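Local coordinates for succinoglycan biosynthesis protein (Bacillus cereus ATCC 14579, PDB 2QGM) that is of unknown function but belongs to the erythromycin esterase-like family and is probably a hydrolase, at residues 306-311 / 318-323. Residues are numbered along the deposited sequence; the frame is centred on the assembly and turned at random.
Sequences HNIHIA and KLYPYV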
# COMPACT_ATOMS: atom_id res chain seq x y z
N HIS A 306 -2.65 1.94 2.71
CA HIS A 306 -3.21 2.63 3.86
C HIS A 306 -2.57 2.06 5.12
O HIS A 306 -2.08 0.93 5.12
CB HIS A 306 -4.72 2.41 3.92
CG HIS A 306 -5.42 3.31 4.88
ND1 HIS A 306 -5.34 3.16 6.25
CD2 HIS A 306 -6.18 4.41 4.67
CE1 HIS A 306 -6.02 4.12 6.84
NE2 HIS A 306 -6.54 4.89 5.90
N ASN A 307 -2.57 2.84 6.20
CA ASN A 307 -2.04 2.37 7.49
C ASN A 307 -2.62 1.01 7.81
O ASN A 307 -1.93 0.11 8.28
CB ASN A 307 -2.44 3.31 8.63
CG ASN A 307 -1.53 4.51 8.77
OD1 ASN A 307 -0.46 4.58 8.18
ND2 ASN A 307 -1.96 5.47 9.59
N ILE A 308 -3.92 0.86 7.59
CA ILE A 308 -4.61 -0.38 7.88
C ILE A 308 -3.95 -1.63 7.30
O ILE A 308 -3.82 -2.65 7.99
CB ILE A 308 -6.07 -0.32 7.37
CG1 ILE A 308 -6.85 0.73 8.16
CG2 ILE A 308 -6.71 -1.70 7.43
CD1 ILE A 308 -7.02 0.40 9.63
N HIS A 309 -3.53 -1.56 6.04
CA HIS A 309 -2.93 -2.70 5.37
C HIS A 309 -1.46 -2.98 5.68
O HIS A 309 -1.03 -4.13 5.62
CB HIS A 309 -3.12 -2.57 3.85
CG HIS A 309 -4.56 -2.55 3.44
ND1 HIS A 309 -5.36 -3.67 3.47
CD2 HIS A 309 -5.34 -1.53 3.01
CE1 HIS A 309 -6.58 -3.34 3.09
NE2 HIS A 309 -6.60 -2.05 2.80
N ILE A 310 -0.69 -1.95 6.01
CA ILE A 310 0.72 -2.17 6.31
C ILE A 310 1.01 -2.48 7.78
O ILE A 310 2.08 -3.00 8.11
CB ILE A 310 1.60 -0.97 5.85
CG1 ILE A 310 1.24 0.29 6.63
CG2 ILE A 310 1.44 -0.75 4.35
CD1 ILE A 310 2.10 0.53 7.86
N ALA A 311 0.04 -2.19 8.65
CA ALA A 311 0.19 -2.41 10.10
C ALA A 311 0.50 -3.84 10.52
O ALA A 311 0.07 -4.80 9.88
CB ALA A 311 -1.08 -1.94 10.82
N LYS A 318 -13.60 -4.86 12.86
CA LYS A 318 -14.83 -5.21 12.16
C LYS A 318 -14.72 -5.17 10.64
O LYS A 318 -15.31 -6.01 9.96
CB LYS A 318 -15.99 -4.34 12.64
CG LYS A 318 -16.48 -4.73 14.03
CD LYS A 318 -17.65 -3.88 14.52
CE LYS A 318 -18.13 -4.37 15.88
NZ LYS A 318 -19.21 -3.51 16.45
N LEU A 319 -13.96 -4.22 10.11
CA LEU A 319 -13.79 -4.12 8.66
C LEU A 319 -12.59 -4.91 8.17
O LEU A 319 -12.61 -5.49 7.08
CB LEU A 319 -13.63 -2.66 8.23
CG LEU A 319 -14.89 -1.78 8.28
CD1 LEU A 319 -14.59 -0.42 7.67
CD2 LEU A 319 -16.02 -2.46 7.53
N TYR A 320 -11.53 -4.92 8.97
CA TYR A 320 -10.33 -5.65 8.59
C TYR A 320 -9.79 -6.50 9.74
O TYR A 320 -8.83 -6.11 10.41
CB TYR A 320 -9.26 -4.67 8.12
CG TYR A 320 -9.58 -4.07 6.78
CD1 TYR A 320 -9.42 -4.80 5.62
CD2 TYR A 320 -10.09 -2.77 6.68
CE1 TYR A 320 -9.74 -4.27 4.38
CE2 TYR A 320 -10.43 -2.23 5.44
CZ TYR A 320 -10.25 -2.99 4.30
OH TYR A 320 -10.59 -2.47 3.07
N PRO A 321 -10.40 -7.67 9.98
CA PRO A 321 -9.98 -8.59 11.05
C PRO A 321 -8.64 -9.23 10.72
O PRO A 321 -7.98 -9.81 11.57
CB PRO A 321 -11.12 -9.60 11.10
CG PRO A 321 -11.56 -9.66 9.67
CD PRO A 321 -11.59 -8.19 9.29
N TYR A 322 -8.24 -9.13 9.45
CA TYR A 322 -6.95 -9.64 8.99
C TYR A 322 -6.39 -8.56 8.07
O TYR A 322 -7.15 -7.89 7.38
CB TYR A 322 -7.10 -10.95 8.20
CG TYR A 322 -7.73 -12.06 9.01
CD1 TYR A 322 -9.11 -12.26 8.98
CD2 TYR A 322 -6.96 -12.86 9.85
CE1 TYR A 322 -9.71 -13.23 9.78
CE2 TYR A 322 -7.56 -13.84 10.65
CZ TYR A 322 -8.93 -14.02 10.61
OH TYR A 322 -9.53 -14.95 11.43
N VAL A 323 -5.08 -8.38 8.09
CA VAL A 323 -4.45 -7.39 7.22
C VAL A 323 -3.13 -7.92 6.68
O VAL A 323 -2.46 -8.72 7.32
CB VAL A 323 -4.21 -6.04 7.94
CG1 VAL A 323 -5.53 -5.44 8.38
CG2 VAL A 323 -3.28 -6.23 9.12
O HOH W 1 -8.91 -0.77 2.10
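Val323, His309 and Ile308 bury the most surface where the short helix 307-310 of this erythromycin esterase-like fold meets the loop leading to helix 324-332. Helix 307-310 follows strand 301-304, an inner strand of the mixed sheet.

His309 and Tyr320 form a T-shaped pair. The edge of the imidazole is directed at the face of the phenol ring. The centroids are 4.9 Å apart and the planes meet at 76°. CE1 of His309 makes the nearest approach, 3.5 Å from CE1 of Tyr320. The side chain of His309 has CG anti to its carbonyl carbon (chi1 -61°), and its ring end comes closer to the loop than its CB does. One water joins the two polar ends. It lies in the imidazole plane, 2.7 Å from His309 NE2, and is 2.6 Å from Tyr320 OH. The other ring nitrogen, ND1, is hydrogen-bonded to Glu283 OE1 of helix 276-297. Both imidazole nitrogens thus have partners, which should fix the ring's rotation. Helix 276-297 also packs against Tyr320 through Ile279 and Glu283.

Ile308 adds the apolar part. Its CG2 branch, anti to the backbone N, meets Tyr320 CD2 at 3.6 Å. The two side chains cross at about a right angle. The same methyl is 4.0 Å from Val323 CG1.

Val323 is the N-cap residue of helix 324-332. It packs on the backbone at the end of helix 307-310 and just past it, where Val323 CG2 is 3.7 Å from Ala311 O. Val323 CG1 lies 3.3 Å from Ile308 O.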